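Local coordinates for protein NADH:ubiquinone oxidoreductase, Na translocating, C subunit (Parabacteroides distasonis, PDB 3LWX) that is the C subunit of a membrane-bound, sodium-translocating respiratory complex, represented here by a fragment that contains an FMN-binding domain, at residues 148-153 and 162-167; 107-112 and 140-145; 87-92 and 185-190; 100-105 and 112-117; 45-50 and 72-77. All blocks are in the same frame, centred on the assembly; numbering follows the deposited sequence. Where two conformers were deposited one is given.

Interaction 1 of 5, residues 148-153 and 162-167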
# COMPACT_ATOMS: atom_id res chain seq x y z
N GLU A 148 -1.21 5.42 -19.61
CA GLU A 148 -0.86 4.01 -19.70
C GLU A 148 -0.39 3.49 -18.33
O GLU A 148 0.55 4.02 -17.76
CB GLU A 148 0.26 3.82 -20.72
CG GLU A 148 0.65 2.37 -20.97
CD GLU A 148 1.79 2.21 -21.96
OE1 GLU A 148 2.31 3.22 -22.49
OE2 GLU A 148 2.18 1.04 -22.22
N PHE A 149 -1.04 2.45 -17.83
CA PHE A 149 -0.63 1.84 -16.56
C PHE A 149 0.76 1.23 -16.68
O PHE A 149 0.99 0.36 -17.53
CB PHE A 149 -1.61 0.75 -16.16
CG PHE A 149 -1.20 0.01 -14.92
CD1 PHE A 149 -1.29 0.61 -13.68
CD2 PHE A 149 -0.74 -1.29 -14.98
CE1 PHE A 149 -0.91 -0.08 -12.53
CE2 PHE A 149 -0.38 -1.98 -13.85
CZ PHE A 149 -0.45 -1.38 -12.63
N LYS A 150 1.69 1.68 -15.83
CA LYS A 150 3.02 1.10 -15.80
C LYS A 150 3.47 0.65 -14.42
O LYS A 150 4.31 -0.24 -14.30
CB LYS A 150 4.09 2.05 -16.35
CG LYS A 150 3.91 2.35 -17.86
CD LYS A 150 5.22 2.69 -18.55
CE LYS A 150 5.02 3.09 -20.01
NZ LYS A 150 6.31 3.24 -20.74
N SER A 151 2.93 1.27 -13.37
CA SER A 151 3.46 1.10 -12.02
C SER A 151 4.88 1.72 -11.95
O SER A 151 5.39 2.27 -12.93
CB SER A 151 3.41 -0.35 -11.52
OG SER A 151 3.66 -0.42 -10.11
N VAL A 152 5.48 1.63 -10.77
CA VAL A 152 6.79 2.22 -10.50
C VAL A 152 7.81 1.10 -10.40
O VAL A 152 7.64 0.14 -9.64
CB VAL A 152 6.75 3.07 -9.20
CG1 VAL A 152 8.15 3.62 -8.87
CG2 VAL A 152 5.74 4.18 -9.34
N ALA A 153 8.88 1.21 -11.19
CA ALA A 153 9.95 0.21 -11.19
C ALA A 153 10.86 0.36 -9.98
O ALA A 153 11.04 1.46 -9.47
CB ALA A 153 10.77 0.31 -12.47
N ALA A 162 13.92 4.65 -18.72
CA ALA A 162 13.31 5.71 -19.49
C ALA A 162 11.86 5.34 -19.75
O ALA A 162 11.55 4.19 -20.08
CB ALA A 162 14.03 5.87 -20.82
N GLY A 163 10.95 6.30 -19.57
CA GLY A 163 9.54 6.07 -19.91
C GLY A 163 8.68 5.50 -18.80
O GLY A 163 7.50 5.21 -19.04
N GLN A 164 9.24 5.31 -17.62
CA GLN A 164 8.54 4.79 -16.47
C GLN A 164 9.18 5.38 -15.23
O GLN A 164 10.40 5.53 -15.19
CB GLN A 164 8.68 3.26 -16.44
CG GLN A 164 7.95 2.59 -15.28
CD GLN A 164 8.21 1.11 -15.13
OE1 GLN A 164 9.14 0.57 -15.73
NE2 GLN A 164 7.42 0.46 -14.30
N ASP A 165 8.39 5.75 -14.22
CA ASP A 165 8.98 6.21 -12.96
C ASP A 165 9.62 5.03 -12.23
O ASP A 165 9.21 3.88 -12.39
CB ASP A 165 7.95 6.92 -12.07
CG ASP A 165 7.86 8.41 -12.33
OD1 ASP A 165 8.79 8.98 -12.94
OD2 ASP A 165 6.87 9.03 -11.89
N TYR A 166 10.64 5.33 -11.43
CA TYR A 166 11.38 4.29 -10.76
C TYR A 166 12.00 4.82 -9.48
O TYR A 166 12.15 6.03 -9.28
CB TYR A 166 12.49 3.78 -11.70
CG TYR A 166 13.53 4.82 -12.04
CD1 TYR A 166 14.66 5.01 -11.24
CD2 TYR A 166 13.38 5.64 -13.15
CE1 TYR A 166 15.59 5.99 -11.52
CE2 TYR A 166 14.30 6.62 -13.44
CZ TYR A 166 15.40 6.79 -12.62
OH TYR A 166 16.33 7.75 -12.91
N VAL A 167 12.33 3.88 -8.59
CA VAL A 167 13.04 4.17 -7.36
C VAL A 167 14.17 3.17 -7.23
O VAL A 167 14.14 2.09 -7.82
CB VAL A 167 12.14 4.06 -6.12
CG1 VAL A 167 10.95 5.02 -6.22
CG2 VAL A 167 11.68 2.62 -5.89
O HOH W 1 9.35 2.53 -20.31
O HOH W 2 5.60 4.89 -13.95

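Interaction 2 of 5, residues 107-112 and 140-145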
# COMPACT_ATOMS: atom_id res chain seq x y z
N ASP A 107 -5.71 13.01 -8.10
CA ASP A 107 -5.58 12.67 -9.53
C ASP A 107 -5.55 11.16 -9.80
O ASP A 107 -5.50 10.74 -10.95
CB ASP A 107 -4.35 13.34 -10.17
CG ASP A 107 -3.00 12.80 -9.70
OD1 ASP A 107 -2.94 11.95 -8.78
OD2 ASP A 107 -1.98 13.23 -10.29
N LYS A 108 -5.56 10.34 -8.75
CA LYS A 108 -5.58 8.88 -8.90
C LYS A 108 -4.37 8.41 -9.71
O LYS A 108 -4.45 7.44 -10.46
CB LYS A 108 -6.93 8.37 -9.43
CG LYS A 108 -8.05 8.62 -8.43
CD LYS A 108 -9.34 7.89 -8.74
CE LYS A 108 -10.00 8.32 -10.02
NZ LYS A 108 -11.24 7.54 -10.26
N ASN A 109 -3.22 9.04 -9.47
CA ASN A 109 -2.02 8.75 -10.24
C ASN A 109 -0.72 9.02 -9.47
O ASN A 109 0.16 8.15 -9.42
CB ASN A 109 -2.02 9.57 -11.55
CG ASN A 109 -0.95 9.12 -12.53
OD1 ASN A 109 -0.43 8.02 -12.42
ND2 ASN A 109 -0.61 9.97 -13.50
N THR A 110 -0.62 10.21 -8.89
CA THR A 110 0.58 10.63 -8.20
C THR A 110 0.61 10.06 -6.80
O THR A 110 -0.31 10.25 -6.02
CB THR A 110 0.67 12.15 -8.13
OG1 THR A 110 0.55 12.71 -9.44
CG2 THR A 110 1.98 12.59 -7.52
N ILE A 111 1.69 9.36 -6.46
CA ILE A 111 1.81 8.74 -5.16
C ILE A 111 2.05 9.78 -4.07
O ILE A 111 2.90 10.67 -4.19
CB ILE A 111 2.92 7.66 -5.17
CG1 ILE A 111 2.49 6.51 -6.09
CG2 ILE A 111 3.23 7.13 -3.76
CD1 ILE A 111 3.64 5.66 -6.65
N TYR A 112 1.29 9.66 -2.99
CA TYR A 112 1.36 10.54 -1.83
C TYR A 112 2.23 9.93 -0.70
O TYR A 112 2.96 10.65 0.00
CB TYR A 112 -0.07 10.83 -1.34
CG TYR A 112 -0.16 11.74 -0.15
CD1 TYR A 112 0.29 13.05 -0.19
CD2 TYR A 112 -0.72 11.29 1.03
CE1 TYR A 112 0.18 13.89 0.93
CE2 TYR A 112 -0.85 12.12 2.15
CZ TYR A 112 -0.39 13.42 2.10
OH TYR A 112 -0.51 14.25 3.19
N GLY A 140 5.55 11.28 -5.10
CA GLY A 140 5.64 12.08 -6.31
C GLY A 140 5.76 11.29 -7.60
O GLY A 140 5.64 11.84 -8.67
N LYS A 141 6.01 9.98 -7.49
CA LYS A 141 6.07 9.13 -8.67
C LYS A 141 4.65 8.83 -9.15
O LYS A 141 3.71 8.89 -8.36
CB LYS A 141 6.84 7.84 -8.38
CG LYS A 141 8.24 8.02 -7.81
CD LYS A 141 9.18 8.79 -8.72
CE LYS A 141 10.62 8.82 -8.15
NZ LYS A 141 10.79 9.65 -6.92
N LYS A 142 4.51 8.53 -10.43
CA LYS A 142 3.22 8.29 -11.05
C LYS A 142 3.08 6.85 -11.51
O LYS A 142 4.01 6.25 -12.04
CB LYS A 142 3.00 9.25 -12.23
CG LYS A 142 2.74 10.68 -11.78
CD LYS A 142 2.53 11.63 -12.94
CE LYS A 142 2.09 13.01 -12.48
NZ LYS A 142 1.89 13.95 -13.61
N ILE A 143 1.88 6.31 -11.32
CA ILE A 143 1.51 4.95 -11.70
C ILE A 143 1.22 4.80 -13.19
O ILE A 143 1.43 3.74 -13.78
CB ILE A 143 0.26 4.51 -10.87
CG1 ILE A 143 0.64 4.38 -9.40
CG2 ILE A 143 -0.33 3.20 -11.40
CD1 ILE A 143 -0.53 4.21 -8.44
N PHE A 144 0.70 5.87 -13.78
CA PHE A 144 0.33 5.92 -15.18
C PHE A 144 1.21 6.92 -15.90
O PHE A 144 1.46 8.02 -15.39
CB PHE A 144 -1.13 6.37 -15.35
CG PHE A 144 -2.15 5.44 -14.78
CD1 PHE A 144 -2.49 5.50 -13.44
CD2 PHE A 144 -2.81 4.51 -15.58
CE1 PHE A 144 -3.45 4.65 -12.90
CE2 PHE A 144 -3.78 3.67 -15.05
CZ PHE A 144 -4.10 3.73 -13.70
N MSE A 145 1.66 6.55 -17.10
CA MSE A 145 2.47 7.38 -17.97
C MSE A 145 1.59 7.79 -19.12
O MSE A 145 1.27 6.96 -19.97
CB MSE A 145 3.64 6.58 -18.52
CG MSE A 145 4.71 6.28 -17.51
SE MSE A 145 5.70 7.84 -16.93
CE MSE A 145 4.58 8.36 -15.40

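Interaction 3 of 5, residues 87-92 and 185-190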
# COMPACT_ATOMS: atom_id res chain seq x y z
N MSE A 87 -4.50 2.06 -1.23
CA MSE A 87 -4.66 0.75 -1.82
C MSE A 87 -3.74 -0.24 -1.13
O MSE A 87 -2.68 0.12 -0.64
CB MSE A 87 -4.34 0.85 -3.32
CG MSE A 87 -5.34 1.70 -4.06
SE MSE A 87 -4.92 2.09 -5.87
CE MSE A 87 -3.58 3.44 -5.55
N ALA A 88 -4.20 -1.48 -1.07
CA ALA A 88 -3.51 -2.55 -0.37
C ALA A 88 -2.68 -3.41 -1.32
O ALA A 88 -3.15 -3.82 -2.38
CB ALA A 88 -4.51 -3.41 0.39
N LEU A 89 -1.46 -3.70 -0.89
CA LEU A 89 -0.50 -4.48 -1.63
C LEU A 89 -0.24 -5.83 -0.98
O LEU A 89 -0.27 -5.97 0.25
CB LEU A 89 0.84 -3.74 -1.66
CG LEU A 89 0.78 -2.28 -2.11
CD1 LEU A 89 2.15 -1.65 -1.95
CD2 LEU A 89 0.26 -2.15 -3.53
N HIS A 90 0.06 -6.83 -1.81
CA HIS A 90 0.44 -8.15 -1.31
C HIS A 90 1.37 -8.78 -2.34
O HIS A 90 1.23 -8.56 -3.52
CB HIS A 90 -0.77 -9.05 -1.03
CG HIS A 90 -1.52 -9.46 -2.26
ND1 HIS A 90 -1.35 -10.69 -2.87
CD2 HIS A 90 -2.41 -8.79 -3.02
CE1 HIS A 90 -2.12 -10.76 -3.94
NE2 HIS A 90 -2.77 -9.61 -4.06
N GLY A 91 2.33 -9.56 -1.87
CA GLY A 91 3.29 -10.17 -2.78
C GLY A 91 4.26 -11.08 -2.06
O GLY A 91 3.96 -11.59 -0.97
N ALA A 92 5.42 -11.28 -2.68
CA ALA A 92 6.37 -12.29 -2.26
C ALA A 92 7.78 -11.76 -2.22
O ALA A 92 8.20 -11.07 -3.13
CB ALA A 92 6.29 -13.48 -3.25
N PHE A 185 3.12 -3.82 -9.20
CA PHE A 185 2.45 -3.99 -10.49
C PHE A 185 1.24 -4.90 -10.38
O PHE A 185 0.15 -4.59 -10.86
CB PHE A 185 3.44 -4.52 -11.53
CG PHE A 185 2.84 -4.70 -12.89
CD1 PHE A 185 2.22 -5.89 -13.24
CD2 PHE A 185 2.88 -3.68 -13.83
CE1 PHE A 185 1.66 -6.06 -14.49
CE2 PHE A 185 2.31 -3.83 -15.08
CZ PHE A 185 1.71 -5.02 -15.41
N ASN A 186 1.43 -6.07 -9.76
CA ASN A 186 0.36 -7.06 -9.69
C ASN A 186 -0.79 -6.60 -8.80
O ASN A 186 -1.95 -6.80 -9.12
CB ASN A 186 0.91 -8.39 -9.19
CG ASN A 186 1.81 -9.07 -10.18
OD1 ASN A 186 1.64 -8.94 -11.40
ND2 ASN A 186 2.77 -9.85 -9.67
N SER A 187 -0.46 -5.94 -7.70
CA SER A 187 -1.51 -5.48 -6.78
C SER A 187 -2.27 -4.30 -7.37
O SER A 187 -3.51 -4.26 -7.34
CB SER A 187 -0.93 -5.07 -5.44
OG SER A 187 -0.31 -6.15 -4.76
N LEU A 188 -1.55 -3.32 -7.90
CA LEU A 188 -2.20 -2.14 -8.46
C LEU A 188 -3.02 -2.47 -9.69
O LEU A 188 -4.01 -1.79 -9.98
CB LEU A 188 -1.19 -1.03 -8.74
CG LEU A 188 -0.52 -0.40 -7.53
CD1 LEU A 188 0.61 0.54 -7.96
CD2 LEU A 188 -1.55 0.34 -6.67
N SER A 189 -2.66 -3.54 -10.41
CA SER A 189 -3.41 -3.95 -11.60
C SER A 189 -4.89 -4.14 -11.25
O SER A 189 -5.77 -3.80 -12.03
CB SER A 189 -2.84 -5.23 -12.21
OG SER A 189 -1.64 -4.98 -12.91
N GLY A 190 -5.17 -4.69 -10.07
CA GLY A 190 -6.56 -4.91 -9.67
C GLY A 190 -7.36 -3.62 -9.55
O GLY A 190 -8.56 -3.60 -9.80

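Interaction 4 of 5, residues 100-105 and 112-117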
# COMPACT_ATOMS: atom_id res chain seq x y z
N GLY A 100 1.76 -4.26 2.04
CA GLY A 100 1.95 -2.85 2.23
C GLY A 100 0.73 -2.08 1.80
O GLY A 100 -0.32 -2.66 1.50
N TYR A 101 0.88 -0.77 1.80
CA TYR A 101 -0.16 0.16 1.38
C TYR A 101 0.49 1.29 0.60
O TYR A 101 1.61 1.70 0.92
CB TYR A 101 -0.93 0.74 2.59
CG TYR A 101 -1.61 -0.34 3.36
CD1 TYR A 101 -2.87 -0.79 3.00
CD2 TYR A 101 -0.95 -1.00 4.39
CE1 TYR A 101 -3.47 -1.86 3.66
CE2 TYR A 101 -1.54 -2.06 5.06
CZ TYR A 101 -2.79 -2.51 4.68
OH TYR A 101 -3.39 -3.57 5.30
N ILE A 102 -0.22 1.80 -0.39
CA ILE A 102 0.26 2.94 -1.14
C ILE A 102 -0.91 3.88 -1.39
O ILE A 102 -2.02 3.43 -1.67
CB ILE A 102 0.99 2.49 -2.43
CG1 ILE A 102 1.76 3.64 -3.08
CG2 ILE A 102 0.02 1.87 -3.40
CD1 ILE A 102 2.71 3.13 -4.14
N SER A 103 -0.66 5.17 -1.22
CA SER A 103 -1.71 6.16 -1.40
C SER A 103 -1.39 7.04 -2.59
O SER A 103 -0.22 7.32 -2.89
CB SER A 103 -1.91 7.02 -0.14
OG SER A 103 -0.81 7.87 0.09
N VAL A 104 -2.45 7.51 -3.25
CA VAL A 104 -2.33 8.46 -4.33
C VAL A 104 -3.17 9.71 -4.04
O VAL A 104 -4.14 9.68 -3.28
CB VAL A 104 -2.73 7.86 -5.71
CG1 VAL A 104 -1.75 6.76 -6.13
CG2 VAL A 104 -4.16 7.33 -5.72
N ASP A 105 -2.74 10.79 -4.67
CA ASP A 105 -3.42 12.06 -4.65
C ASP A 105 -4.77 11.98 -5.36
O ASP A 105 -5.14 10.95 -5.93
CB ASP A 105 -2.55 13.11 -5.33
CG ASP A 105 -1.29 13.46 -4.55
OD1 ASP A 105 -1.25 13.28 -3.32
OD2 ASP A 105 -0.34 13.96 -5.19
N TYR A 112 1.29 9.66 -2.99
CA TYR A 112 1.36 10.54 -1.83
C TYR A 112 2.23 9.93 -0.70
O TYR A 112 2.96 10.65 0.00
CB TYR A 112 -0.07 10.83 -1.34
CG TYR A 112 -0.16 11.74 -0.15
CD1 TYR A 112 0.29 13.05 -0.19
CD2 TYR A 112 -0.72 11.29 1.03
CE1 TYR A 112 0.18 13.89 0.93
CE2 TYR A 112 -0.85 12.12 2.15
CZ TYR A 112 -0.39 13.42 2.10
OH TYR A 112 -0.51 14.25 3.19
N GLY A 113 2.19 8.61 -0.54
CA GLY A 113 3.01 7.93 0.46
C GLY A 113 2.90 6.44 0.27
O GLY A 113 2.12 5.95 -0.53
N ALA A 114 3.68 5.70 1.06
CA ALA A 114 3.76 4.26 0.94
C ALA A 114 4.29 3.66 2.24
O ALA A 114 5.01 4.32 2.99
CB ALA A 114 4.70 3.89 -0.20
N ASP A 115 3.95 2.39 2.46
CA ASP A 115 4.44 1.61 3.59
C ASP A 115 4.58 0.18 3.13
O ASP A 115 3.66 -0.35 2.50
CB ASP A 115 3.48 1.67 4.78
CG ASP A 115 4.07 1.08 6.04
OD1 ASP A 115 5.06 1.67 6.52
OD2 ASP A 115 3.54 0.07 6.56
N PHE A 116 5.69 -0.47 3.48
CA PHE A 116 5.92 -1.86 3.10
C PHE A 116 6.25 -2.68 4.33
O PHE A 116 7.02 -2.24 5.19
CB PHE A 116 7.05 -1.97 2.07
CG PHE A 116 6.81 -1.15 0.82
CD1 PHE A 116 5.97 -1.60 -0.17
CD2 PHE A 116 7.41 0.08 0.66
CE1 PHE A 116 5.73 -0.84 -1.30
CE2 PHE A 116 7.16 0.84 -0.46
CZ PHE A 116 6.33 0.38 -1.43
N SER A 117 5.75 -3.91 4.32
CA SER A 117 5.92 -4.85 5.40
C SER A 117 6.31 -6.23 4.87
O SER A 117 6.18 -6.53 3.68
CB SER A 117 4.64 -4.99 6.21
OG SER A 117 4.31 -3.77 6.87

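Interaction 5 of 5, residues 45-50 and 72-77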
# COMPACT_ATOMS: atom_id res chain seq x y z
N PHE A 45 -14.02 0.88 1.32
CA PHE A 45 -14.87 -0.01 0.55
C PHE A 45 -14.05 -0.91 -0.34
O PHE A 45 -12.95 -0.57 -0.75
CB PHE A 45 -15.86 0.80 -0.33
CG PHE A 45 -15.22 1.86 -1.18
CD1 PHE A 45 -14.72 1.57 -2.45
CD2 PHE A 45 -15.09 3.15 -0.71
CE1 PHE A 45 -14.13 2.54 -3.23
CE2 PHE A 45 -14.49 4.13 -1.47
CZ PHE A 45 -14.01 3.82 -2.73
N LEU A 46 -14.61 -2.07 -0.63
CA LEU A 46 -14.04 -2.99 -1.58
C LEU A 46 -14.51 -2.61 -2.98
O LEU A 46 -15.66 -2.19 -3.16
CB LEU A 46 -14.48 -4.43 -1.30
CG LEU A 46 -14.00 -5.00 0.03
CD1 LEU A 46 -14.71 -6.31 0.33
CD2 LEU A 46 -12.50 -5.21 0.03
N VAL A 47 -13.62 -2.76 -3.95
CA VAL A 47 -13.98 -2.67 -5.35
C VAL A 47 -13.66 -4.00 -6.04
O VAL A 47 -12.81 -4.77 -5.59
CB VAL A 47 -13.29 -1.51 -6.12
CG1 VAL A 47 -13.66 -0.18 -5.47
CG2 VAL A 47 -11.76 -1.68 -6.20
N ASN A 48 -14.39 -4.26 -7.11
CA ASN A 48 -14.08 -5.39 -7.97
C ASN A 48 -13.13 -4.92 -9.09
O ASN A 48 -12.70 -3.77 -9.15
CB ASN A 48 -15.36 -6.07 -8.48
CG ASN A 48 -16.20 -5.18 -9.38
OD1 ASN A 48 -15.71 -4.21 -9.95
ND2 ASN A 48 -17.47 -5.53 -9.55
N GLU A 49 -12.79 -5.84 -10.00
CA GLU A 49 -11.85 -5.54 -11.08
C GLU A 49 -12.38 -4.53 -12.08
O GLU A 49 -11.62 -4.01 -12.88
CB GLU A 49 -11.42 -6.82 -11.81
CG GLU A 49 -12.49 -7.62 -12.54
CD GLU A 49 -13.13 -8.71 -11.69
OE1 GLU A 49 -13.79 -8.40 -10.67
OE2 GLU A 49 -12.99 -9.90 -12.07
N ASN A 50 -13.69 -4.28 -12.05
CA ASN A 50 -14.29 -3.30 -12.92
C ASN A 50 -14.42 -1.93 -12.22
O ASN A 50 -14.95 -1.00 -12.81
CB ASN A 50 -15.64 -3.81 -13.41
CG ASN A 50 -15.49 -5.02 -14.30
OD1 ASN A 50 -16.25 -5.98 -14.21
ND2 ASN A 50 -14.47 -5.00 -15.15
N TYR A 72 -10.74 -5.74 -3.84
CA TYR A 72 -9.60 -4.91 -3.52
C TYR A 72 -10.04 -3.74 -2.63
O TYR A 72 -10.90 -2.96 -3.02
CB TYR A 72 -9.01 -4.37 -4.83
CG TYR A 72 -8.81 -5.45 -5.86
CD1 TYR A 72 -7.76 -6.35 -5.77
CD2 TYR A 72 -9.72 -5.62 -6.90
CE1 TYR A 72 -7.59 -7.36 -6.69
CE2 TYR A 72 -9.57 -6.64 -7.82
CZ TYR A 72 -8.50 -7.50 -7.73
OH TYR A 72 -8.32 -8.52 -8.65
N PRO A 73 -9.46 -3.60 -1.42
CA PRO A 73 -9.94 -2.54 -0.55
C PRO A 73 -9.35 -1.17 -0.86
O PRO A 73 -8.15 -1.04 -1.15
CB PRO A 73 -9.47 -3.00 0.84
CG PRO A 73 -8.21 -3.74 0.54
CD PRO A 73 -8.51 -4.49 -0.73
N VAL A 74 -10.20 -0.15 -0.81
CA VAL A 74 -9.82 1.23 -0.98
C VAL A 74 -10.18 1.98 0.31
O VAL A 74 -11.31 1.87 0.81
CB VAL A 74 -10.57 1.90 -2.16
CG1 VAL A 74 -10.16 3.36 -2.29
CG2 VAL A 74 -10.29 1.16 -3.47
N PHE A 75 -9.21 2.70 0.88
CA PHE A 75 -9.45 3.55 2.05
C PHE A 75 -9.27 4.97 1.56
O PHE A 75 -8.24 5.29 0.95
CB PHE A 75 -8.47 3.22 3.17
CG PHE A 75 -8.42 1.76 3.50
CD1 PHE A 75 -9.27 1.21 4.44
CD2 PHE A 75 -7.54 0.92 2.82
CE1 PHE A 75 -9.23 -0.14 4.73
CE2 PHE A 75 -7.52 -0.43 3.10
CZ PHE A 75 -8.36 -0.96 4.06
N VAL A 76 -10.26 5.84 1.79
CA VAL A 76 -10.19 7.20 1.31
C VAL A 76 -10.03 8.14 2.48
O VAL A 76 -10.89 8.21 3.37
CB VAL A 76 -11.44 7.60 0.49
CG1 VAL A 76 -11.25 8.98 -0.12
CG2 VAL A 76 -11.72 6.57 -0.60
N ALA A 77 -8.88 8.80 2.53
CA ALA A 77 -8.58 9.79 3.53
C ALA A 77 -9.02 11.16 3.05
O ALA A 77 -9.02 11.44 1.85
CB ALA A 77 -7.08 9.80 3.86

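Interaction 1 of 5, residues 148-153 and 162-167
A153 and Y166 form a parallel bridge in which the A153 backbone grips both neighbours of Y166: A153 N donates to D165 O (2.9 Å) and V167 N donates to A153 O (2.9 Å). Ahead of this bridge the two chains are joined by side chains reaching across. Q164 stretches over with CG anti to its backbone N (chi1 -179°), which carries NE2 to S151 O at 3.0 Å in a nearly straight bond. S151 O lies in the amide plane of Q164, yet the donor stands well above the S151 carbonyl plane. A water bonded to D165 N also donates to S151 O. K150 crosses the stem of Q164 and sends its extended chain the other way, so that NZ meets G163 O at 2.9 Å, again from above the carbonyl plane. Apolar contact is modest: the CB atoms of A153 and Y166 lie 3.9 Å apart, and V152 CG1 meets V167 CG1 at 4.1 Å. The carboxylate of D165 turns away to accept from K142 N. The bridge belongs to the small parallel sheet of strands 153-155 and 166-168; next to it, F149 and S151 rest on helix 174-196, where the F149 ring meets that of F185.

Interaction 2 of 5, residues 107-112 and 140-145
Backbone hydrogen bonds between T110's neighbours and residues 140-143 carry this contact, centred on the single bridge of T110 with K142. I111 N donates to K141 O at 2.8 Å, I111 O accepts from G140 N at 2.9 Å, and I143 N gives a longer bond to N109 O at 3.2 Å. Side-chain to backbone bonding falls to N109. With CG anti to its own N (chi1 -168°), its amide reaches the start of strand 144-145, where OD1 accepts a hydrogen bond from F144 N at 2.8 Å and ND2 makes a weak bond to F144 O. The amide thus engages both polar backbone atoms of F144, while OD1 also sits at the edge of the F144 ring. Within residues 107-112, D107 fixes the turn as an Asx motif: OD1 accepts from N109 N and T110 N on the same face of its carboxylate, and OD2 binds T110 OG1. The K142 methylenes make van der Waals contacts with polar atoms, CD 3.6 Å from N109 ND2 and CE 3.4 Å from T110 OG1. The apolar contact is I111 CD1 to I143 CG1 at 4.3 Å. I111 reaches I102 of strand 97-104, whereas I143 and F144 pack against helix 174-196 through L188, L195 and T196.

Interaction 3 of 5, residues 87-92 and 185-190
S187 meets the backbone of strand 82-92 directly: its OG accepts a hydrogen bond from H90 N at 3.0 Å with an N-H...O angle of 171°. The hydroxyl lies beside the serine's own backbone N (chi1 -63°), and it is also hydrogen-bonded to M183 O one turn earlier in the helix. A single side-chain oxygen therefore links a strand amide to a helix carbonyl. Beside this polar point, L89 CD2 packs against S187 CB at 3.7 Å; consistent with the small serine side chain, L89 CA and S187 CA are 5.3 Å apart. L188 brings CD2 to M87, touching both SE and CE of this selenomethionine at 3.9 Å. The M87 and L188 side chains cross at about a right angle, and the bend at chi3 of M87 turns its methyl to the leucine. Around this first shell, L89 also rests on M183 and L184, while I102 of the adjoining strand and I143 add apolar surface to L188. A88, pointing away, and H90 also touch helix 63-68. The axes of segments 185-190 and 87-92 approach to 7.4 Å, their directions 143° apart. Y191 OH bridges A88 N and P73 O, themselves 4.0 Å apart. A helix thus packs on an antiparallel sheet through M87, L89 and L188, an alpha+beta arrangement, while S187 and Y191 take up strand amides where the pairing of strands 82-92 and 71-79 opens.

Interaction 4 of 5, residues 100-105 and 112-117
A beta hairpin brings together strands 97-104 and 111-118, and a classic beta bulge interrupts it where Y112 and G113 both face S103. Beyond the bulge the pairing is regular. Y101 and D115 form a hydrogen-bonded pair, Y101 N to D115 O and D115 N to Y101 O both measuring 2.9 Å, and S103 N continues with G113 O at 3.0 Å. At the bulge, Y112 N reaches S103 O at 2.8 Å, but from above the carbonyl plane. Y112 starts toward strand 97-104, but its ring leads away. S103 OG sits at that ring's edge and D105 OD1 lies 3.4 Å from Y112 CB, the carboxylate and ring planes being 56° apart. Each oxygen has a stronger partner elsewhere: S103 OG is hydrogen-bonded to S23 O, and D105 OD1 forms a salt bridge with K84, which also makes a cation-pi contact with Y112. This hairpin supplies the last two strands of the six-stranded antiparallel sheet, with 111-118 at its edge. On the face toward helix 174-196, I102 CG1, anti to its own N (chi1 -168°), touches A114 CB at 4.1 Å. G100 pairs with F116 on the neighbouring strand, and its CA comes 3.0 Å from D115 O. The opposite face carries Y101 and D115, which meet helix 4-23; there D115 OD1 is salt-bridged to R22 NE.

Interaction 5 of 5, residues 45-50 and 72-77
This is an antiparallel strand pairing within the six-stranded sheet, between strand 41-48 and strand 71-79, with four backbone bonds and a row of apolar side chains on one face. F45 and V74 exchange two of the bonds, F45 N to V74 O at 2.9 Å and V74 N to F45 O at 2.8 Å; V47 and Y72 exchange the other two. On the face shared by these residues, F45 and V74 lie side by side. F45 places CG between the backbone N and the carbonyl carbon (chi1 52°), and V74 CB stands over one face of the ring, 4.2 Å from its centroid in a CH-pi contact. V76 CG2 touches F45 CE2 at 3.8 Å. V47 links the row by placing CG1 4.1 Å from V74 CG2 and CG2 against Y72 CB. The Y72 ring lies farther along, its edge toward E49 N. On the opposite face, L46 CD2 packs on P73 CB at 3.8 Å. V47 and V74 reach F194 of helix 174-196. Since P73 has no amide hydrogen, its place in a non-hydrogen-bonded pair with L46 costs this pairing no bond, and cohesion between the side chains is almost wholly apolar.

How the interactions relate
From the N terminus, interaction 5 closes the first loop, joining strands 41-48 and 71-79 before the others open. Strand 82-92 then opens interaction 3, whose partner, helix 174-196, comes near the C terminus; its wide loop encloses interactions 1, 2 and 4. Inside it, the hairpin of interaction 4 crosses interaction 2, their segments alternating and sharing Y112. Interaction 2 ties the hairpin's turn to residues 140-145 and closes before interaction 1 opens. These two meet through bonds from D165 to K142 and from S151 to I143. F149 of interaction 1 and I143 of interaction 2 touch helix 174-196, which also packs on strand 82-92 in interaction 3.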